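Local atomic coordinates of citrate synthase (PDB entry 2P2W), a protein that probably catalyses the condensation of oxaloacetate with acetyl-CoA and the hydrolysis that yields citrate and CoA, a step of the tricarboxylic acid cycle. Residues L173-T182 / F321-H332. Sequence-based numbering, arbitrary orientation.
Sequences LMEQDINAST and FATARVVGWTAH. With FLC (citrate anion), chain B.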
ATOM      1  N   LEU A 173     -16.563   7.108  10.876  1.00 15.51           N
ATOM      2  CA  LEU A 173     -15.505   6.327  10.240  1.00 15.86           C
ATOM      3  C   LEU A 173     -14.314   7.115   9.694  1.00 16.18           C
ATOM      4  O   LEU A 173     -13.382   6.526   9.157  1.00 18.16           O
ATOM      5  CB  LEU A 173     -16.104   5.508   9.089  1.00 15.44           C
ATOM      6  CG  LEU A 173     -17.184   4.481   9.431  1.00 17.81           C
ATOM      7  CD1 LEU A 173     -17.933   4.072   8.161  1.00 15.85           C
ATOM      8  CD2 LEU A 173     -16.541   3.269  10.093  1.00 16.91           C
ATOM      9  N   MET A 174     -14.326   8.434   9.825  1.00 16.87           N
ATOM     10  CA  MET A 174     -13.234   9.229   9.280  1.00 18.04           C
ATOM     11  C   MET A 174     -11.849   8.977   9.852  1.00 19.28           C
ATOM     12  O   MET A 174     -10.858   9.047   9.124  1.00 19.41           O
ATOM     13  CB  MET A 174     -13.521  10.720   9.434  1.00 18.75           C
ATOM     14  CG  MET A 174     -14.485  11.289   8.431  1.00 20.21           C
ATOM     15  SD  MET A 174     -14.568  13.077   8.609  1.00 20.88           S
ATOM     16  CE  MET A 174     -15.825  13.457   7.401  1.00 19.84           C
ATOM     17  N   GLU A 175     -11.768   8.668  11.138  1.00 19.05           N
ATOM     18  CA  GLU A 175     -10.456   8.519  11.752  1.00 19.66           C
ATOM     19  C   GLU A 175     -10.385   7.665  13.014  1.00 20.14           C
ATOM     20  O   GLU A 175     -11.311   7.670  13.823  1.00 20.08           O
ATOM     21  CB  GLU A 175      -9.944   9.929  12.073  1.00 20.25           C
ATOM     22  CG  GLU A 175      -8.970  10.024  13.229  1.00 20.31           C
ATOM     23  CD  GLU A 175      -7.595   9.525  12.864  1.00 20.68           C
ATOM     24  OE1 GLU A 175      -7.301   9.459  11.653  1.00 18.50           O
ATOM     25  OE2 GLU A 175      -6.812   9.209  13.788  1.00 19.35           O
ATOM     26  N   GLN A 176      -9.285   6.927  13.171  1.00 19.84           N
ATOM     27  CA  GLN A 176      -9.078   6.137  14.383  1.00 19.94           C
ATOM     28  C   GLN A 176      -7.649   5.673  14.649  1.00 20.04           C
ATOM     29  O   GLN A 176      -7.339   4.480  14.603  1.00 19.79           O
ATOM     30  CB  GLN A 176     -10.016   4.927  14.460  1.00 19.61           C
ATOM     31  CG  GLN A 176      -9.925   4.272  15.847  1.00 20.61           C
ATOM     32  CD  GLN A 176     -11.142   3.452  16.221  1.00 20.60           C
ATOM     33  OE1 GLN A 176     -12.131   3.977  16.732  1.00 18.41           O
ATOM     34  NE2 GLN A 176     -11.070   2.150  15.966  1.00 19.53           N
ATOM     35  N   ASP A 177      -6.780   6.637  14.927  1.00 20.15           N
ATOM     36  CA  ASP A 177      -5.393   6.353  15.272  1.00 20.75           C
ATOM     37  C   ASP A 177      -4.634   5.540  14.219  1.00 20.23           C
ATOM     38  O   ASP A 177      -4.888   5.662  13.019  1.00 18.04           O
ATOM     39  CB  ASP A 177      -5.369   5.644  16.635  1.00 23.73           C
ATOM     40  CG  ASP A 177      -4.035   5.772  17.348  1.00 27.61           C
ATOM     41  OD1 ASP A 177      -3.503   6.899  17.429  1.00 28.72           O
ATOM     42  OD2 ASP A 177      -3.529   4.740  17.837  1.00 31.13           O
ATOM     43  N   ILE A 178      -3.709   4.695  14.671  1.00 19.34           N
ATOM     44  CA  ILE A 178      -2.895   3.920  13.746  1.00 18.70           C
ATOM     45  C   ILE A 178      -3.385   2.507  13.450  1.00 18.88           C
ATOM     46  O   ILE A 178      -2.722   1.518  13.778  1.00 18.61           O
ATOM     47  CB  ILE A 178      -1.430   3.861  14.233  1.00 18.33           C
ATOM     48  CG1 ILE A 178      -1.025   5.213  14.828  1.00 19.50           C
ATOM     49  CG2 ILE A 178      -0.511   3.525  13.068  1.00 17.95           C
ATOM     50  CD1 ILE A 178      -1.143   6.399  13.867  1.00 18.65           C
ATOM     51  N   ASN A 179      -4.553   2.421  12.822  1.00 17.99           N
ATOM     52  CA  ASN A 179      -5.126   1.137  12.446  1.00 17.96           C
ATOM     53  C   ASN A 179      -4.316   0.632  11.251  1.00 17.94           C
ATOM     54  O   ASN A 179      -3.480   1.360  10.714  1.00 17.20           O
ATOM     55  CB  ASN A 179      -6.600   1.318  12.081  1.00 17.85           C
ATOM     56  CG  ASN A 179      -6.812   2.437  11.088  1.00 18.37           C
ATOM     57  OD1 ASN A 179      -6.660   2.251   9.883  1.00 19.91           O
ATOM     58  ND2 ASN A 179      -7.146   3.618  11.594  1.00 18.44           N
ATOM     59  N   ALA A 180      -4.556  -0.604  10.833  1.00 17.19           N
ATOM     60  CA  ALA A 180      -3.807  -1.191   9.725  1.00 18.02           C
ATOM     61  C   ALA A 180      -3.734  -0.359   8.444  1.00 17.85           C
ATOM     62  O   ALA A 180      -2.659  -0.227   7.862  1.00 16.35           O
ATOM     63  CB  ALA A 180      -4.346  -2.584   9.409  1.00 17.76           C
ATOM     64  N   SER A 181      -4.856   0.196   7.991  1.00 17.77           N
ATOM     65  CA  SER A 181      -4.831   0.982   6.756  1.00 17.76           C
ATOM     66  C   SER A 181      -4.100   2.316   6.940  1.00 19.30           C
ATOM     67  O   SER A 181      -3.348   2.741   6.062  1.00 19.40           O
ATOM     68  CB  SER A 181      -6.254   1.209   6.213  1.00 17.95           C
ATOM     69  OG  SER A 181      -7.068   1.960   7.102  1.00 16.68           O
ATOM     70  N   THR A 182      -4.314   2.978   8.073  1.00 18.73           N
ATOM     71  CA  THR A 182      -3.616   4.240   8.332  1.00 18.40           C
ATOM     72  C   THR A 182      -2.121   3.938   8.446  1.00 18.67           C
ATOM     73  O   THR A 182      -1.278   4.704   7.971  1.00 18.00           O
ATOM     74  CB  THR A 182      -4.106   4.906   9.644  1.00 18.68           C
ATOM     75  OG1 THR A 182      -5.445   5.385   9.460  1.00 16.12           O
ATOM     76  CG2 THR A 182      -3.196   6.079  10.044  1.00 18.67           C
ATOM     77  N   PHE A 321     -16.453   3.063   3.539  1.00 16.87           N
ATOM     78  CA  PHE A 321     -15.613   3.253   4.714  1.00 15.91           C
ATOM     79  C   PHE A 321     -14.465   4.174   4.278  1.00 16.29           C
ATOM     80  O   PHE A 321     -14.159   5.168   4.943  1.00 16.04           O
ATOM     81  CB  PHE A 321     -15.064   1.888   5.159  1.00 16.63           C
ATOM     82  CG  PHE A 321     -14.419   1.880   6.527  1.00 16.68           C
ATOM     83  CD1 PHE A 321     -13.840   3.027   7.065  1.00 18.12           C
ATOM     84  CD2 PHE A 321     -14.348   0.692   7.257  1.00 18.10           C
ATOM     85  CE1 PHE A 321     -13.199   2.992   8.305  1.00 17.58           C
ATOM     86  CE2 PHE A 321     -13.708   0.646   8.500  1.00 17.99           C
ATOM     87  CZ  PHE A 321     -13.133   1.797   9.024  1.00 17.22           C
ATOM     88  N   ALA A 322     -13.850   3.846   3.142  1.00 15.80           N
ATOM     89  CA  ALA A 322     -12.729   4.623   2.612  1.00 16.76           C
ATOM     90  C   ALA A 322     -13.098   6.069   2.269  1.00 16.94           C
ATOM     91  O   ALA A 322     -12.296   6.986   2.455  1.00 16.90           O
ATOM     92  CB  ALA A 322     -12.152   3.927   1.375  1.00 17.17           C
ATOM     93  N   THR A 323     -14.307   6.261   1.756  1.00 17.66           N
ATOM     94  CA  THR A 323     -14.788   7.587   1.383  1.00 18.33           C
ATOM     95  C   THR A 323     -14.652   8.531   2.569  1.00 18.69           C
ATOM     96  O   THR A 323     -14.401   9.728   2.408  1.00 17.53           O
ATOM     97  CB  THR A 323     -16.260   7.512   0.922  1.00 20.18           C
ATOM     98  OG1 THR A 323     -16.330   6.739  -0.283  1.00 19.63           O
ATOM     99  CG2 THR A 323     -16.825   8.901   0.661  1.00 19.53           C
ATOM    100  N   ALA A 324     -14.812   7.979   3.766  1.00 17.74           N
ATOM    101  CA  ALA A 324     -14.681   8.768   4.979  1.00 18.21           C
ATOM    102  C   ALA A 324     -13.253   8.711   5.522  1.00 18.32           C
ATOM    103  O   ALA A 324     -12.636   9.745   5.770  1.00 19.55           O
ATOM    104  CB  ALA A 324     -15.657   8.266   6.038  1.00 17.30           C
ATOM    105  N   ARG A 325     -12.731   7.499   5.687  1.00 18.55           N
ATOM    106  CA  ARG A 325     -11.400   7.320   6.293  1.00 19.12           C
ATOM    107  C   ARG A 325     -10.254   7.968   5.483  1.00 19.14           C
ATOM    108  O   ARG A 325      -9.169   8.223   5.987  1.00 18.71           O
ATOM    109  CB  ARG A 325     -11.145   5.820   6.449  1.00 18.58           C
ATOM    110  CG  ARG A 325      -9.807   5.525   7.125  1.00 17.62           C
ATOM    111  CD  ARG A 325      -9.654   6.278   8.451  1.00 20.02           C
ATOM    112  NE  ARG A 325     -10.713   5.894   9.389  1.00 19.07           N
ATOM    113  CZ  ARG A 325     -10.556   4.734  10.054  1.00 20.26           C
ATOM    114  NH1 ARG A 325      -9.483   3.992   9.851  1.00 21.94           N
ATOM    115  NH2 ARG A 325     -11.491   4.339  10.923  1.00 19.76           N
ATOM    116  N   VAL A 326     -10.475   8.289   4.208  1.00 18.69           N
ATOM    117  CA  VAL A 326      -9.430   8.939   3.425  1.00 18.59           C
ATOM    118  C   VAL A 326      -9.036  10.252   4.110  1.00 19.05           C
ATOM    119  O   VAL A 326      -7.886  10.691   4.015  1.00 18.65           O
ATOM    120  CB  VAL A 326      -9.889   9.206   1.959  1.00 19.44           C
ATOM    121  CG1 VAL A 326     -11.040  10.195   1.931  1.00 20.10           C
ATOM    122  CG2 VAL A 326      -8.714   9.711   1.130  1.00 19.01           C
ATOM    123  N   VAL A 327      -9.991  10.867   4.812  1.00 18.11           N
ATOM    124  CA  VAL A 327      -9.733  12.107   5.544  1.00 18.11           C
ATOM    125  C   VAL A 327      -8.704  11.831   6.646  1.00 17.73           C
ATOM    126  O   VAL A 327      -7.724  12.566   6.802  1.00 17.47           O
ATOM    127  CB  VAL A 327     -11.030  12.659   6.199  1.00 18.76           C
ATOM    128  CG1 VAL A 327     -10.724  13.927   6.991  1.00 20.66           C
ATOM    129  CG2 VAL A 327     -12.071  12.950   5.126  1.00 16.97           C
ATOM    130  N   GLY A 328      -8.933  10.766   7.409  1.00 17.12           N
ATOM    131  CA  GLY A 328      -8.013  10.415   8.474  1.00 17.61           C
ATOM    132  C   GLY A 328      -6.659   9.979   7.940  1.00 18.06           C
ATOM    133  O   GLY A 328      -5.617  10.358   8.484  1.00 17.74           O
ATOM    134  N   TRP A 329      -6.668   9.171   6.884  1.00 17.12           N
ATOM    135  CA  TRP A 329      -5.425   8.695   6.282  1.00 16.97           C
ATOM    136  C   TRP A 329      -4.532   9.875   5.894  1.00 17.31           C
ATOM    137  O   TRP A 329      -3.364   9.927   6.271  1.00 16.95           O
ATOM    138  CB  TRP A 329      -5.698   7.870   5.019  1.00 14.99           C
ATOM    139  CG  TRP A 329      -6.323   6.513   5.236  1.00 16.13           C
ATOM    140  CD1 TRP A 329      -6.240   5.730   6.358  1.00 16.14           C
ATOM    141  CD2 TRP A 329      -7.062   5.752   4.271  1.00 15.33           C
ATOM    142  NE1 TRP A 329      -6.880   4.528   6.146  1.00 15.27           N
ATOM    143  CE2 TRP A 329      -7.393   4.516   4.874  1.00 15.13           C
ATOM    144  CE3 TRP A 329      -7.473   5.994   2.951  1.00 14.98           C
ATOM    145  CZ2 TRP A 329      -8.120   3.522   4.203  1.00 15.04           C
ATOM    146  CZ3 TRP A 329      -8.195   5.005   2.282  1.00 16.24           C
ATOM    147  CH2 TRP A 329      -8.510   3.783   2.911  1.00 15.77           C
ATOM    148  N   THR A 330      -5.098  10.818   5.141  1.00 17.04           N
ATOM    149  CA  THR A 330      -4.345  11.981   4.684  1.00 17.95           C
ATOM    150  C   THR A 330      -3.902  12.894   5.828  1.00 19.22           C
ATOM    151  O   THR A 330      -2.797  13.436   5.795  1.00 18.39           O
ATOM    152  CB  THR A 330      -5.149  12.798   3.632  1.00 18.08           C
ATOM    153  OG1 THR A 330      -6.412  13.190   4.173  1.00 18.36           O
ATOM    154  CG2 THR A 330      -5.386  11.964   2.378  1.00 16.12           C
ATOM    155  N   ALA A 331      -4.752  13.057   6.840  1.00 19.07           N
ATOM    156  CA  ALA A 331      -4.407  13.896   7.989  1.00 18.73           C
ATOM    157  C   ALA A 331      -3.140  13.330   8.642  1.00 19.80           C
ATOM    158  O   ALA A 331      -2.209  14.069   8.971  1.00 20.26           O
ATOM    159  CB  ALA A 331      -5.561  13.915   8.992  1.00 19.56           C
ATOM    160  N   HIS A 332      -3.109  12.012   8.817  1.00 17.95           N
ATOM    161  CA  HIS A 332      -1.957  11.348   9.411  1.00 19.41           C
ATOM    162  C   HIS A 332      -0.705  11.464   8.548  1.00 18.73           C
ATOM    163  O   HIS A 332       0.373  11.766   9.056  1.00 20.64           O
ATOM    164  CB  HIS A 332      -2.276   9.875   9.678  1.00 19.12           C
ATOM    165  CG  HIS A 332      -2.921   9.640  11.006  1.00 19.77           C
ATOM    166  ND1 HIS A 332      -2.206   9.622  12.183  1.00 20.01           N
ATOM    167  CD2 HIS A 332      -4.220   9.470  11.351  1.00 18.94           C
ATOM    168  CE1 HIS A 332      -3.037   9.454  13.198  1.00 21.15           C
ATOM    169  NE2 HIS A 332      -4.264   9.361  12.719  1.00 19.65           N
TER
HETATM  170  CAC FLC B 401     -12.231  -2.328  11.851  1.00 23.22           C
HETATM  171  CA  FLC B 401     -11.750  -0.899  11.582  1.00 19.54           C
HETATM  172  CB  FLC B 401     -10.946  -0.282  12.732  1.00 19.12           C
HETATM  173  CBC FLC B 401     -10.643   1.171  12.360  1.00 18.99           C
HETATM  174  CG  FLC B 401      -9.645  -1.065  12.946  1.00 17.42           C
HETATM  175  CGC FLC B 401      -8.749  -0.512  14.060  1.00 18.08           C
HETATM  176  OA1 FLC B 401     -12.642  -2.596  13.000  1.00 22.75           O
HETATM  177  OA2 FLC B 401     -12.189  -3.120  10.885  1.00 26.36           O
HETATM  178  OB1 FLC B 401      -9.651   1.382  11.630  1.00 18.39           O
HETATM  179  OB2 FLC B 401     -11.426   2.041  12.800  1.00 19.46           O
HETATM  180  OG1 FLC B 401      -7.713  -1.162  14.315  1.00 18.28           O
HETATM  181  OG2 FLC B 401      -9.098   0.548  14.626  1.00 17.85           O
HETATM  182  OHB FLC B 401     -11.731  -0.322  13.928  1.00 17.97           O
HETATM  183  O   HOH W   1     -13.308   5.992  12.834  1.00 15.64           O
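Arg-325 of helix 317-337 meets Leu-173 and the segment that follows it, and both sides line the citrate site of this citrate synthase fold. Asn-179 is the N-cap of helix 180-189. Arg-325 NH1 and NH2 each donate to one oxygen of the same citrate carboxylate, NH2 to OB2 at 3.0 Å. The arginine chain bends at chi2 and chi3 (53° and 60°), which brings NE back to Leu-173 O at 2.8 Å. Gln-176 NE2 holds a second citrate carboxylate, while its OE1 is hydrogen-bonded to Tyr-253 OH. His-250, a predicted active-site residue, and Arg-344 of the second subunit also bind the citrate.

Among the other polar contacts, Asn-179 OD1 accepts the capping bond from Thr-182 N and a second from Ser-181 OG, the latter nearly along the C=O axis. Asn-179 ND2 donates to Gln-176 O. Ser-181 OG accepts a hydrogen bond from Trp-329 NE1 at 2.7 Å, close to the indole plane. With an alanine here instead of Asn-179, Thr-182 N would probably lose its cap and Gln-176 O its amide donor. His-332 NE2 donates to the syn side of Glu-175 OE2 at 2.8 Å, and Asp-177 N meets the same oxygen from above the carboxylate plane.

Two CH-pi contacts complete the packing. Thr-182 CG2 lies over one face of the His-332 ring. Leu-173 CD2 sits over one face of Phe-321, 3.9 Å from the ring centroid.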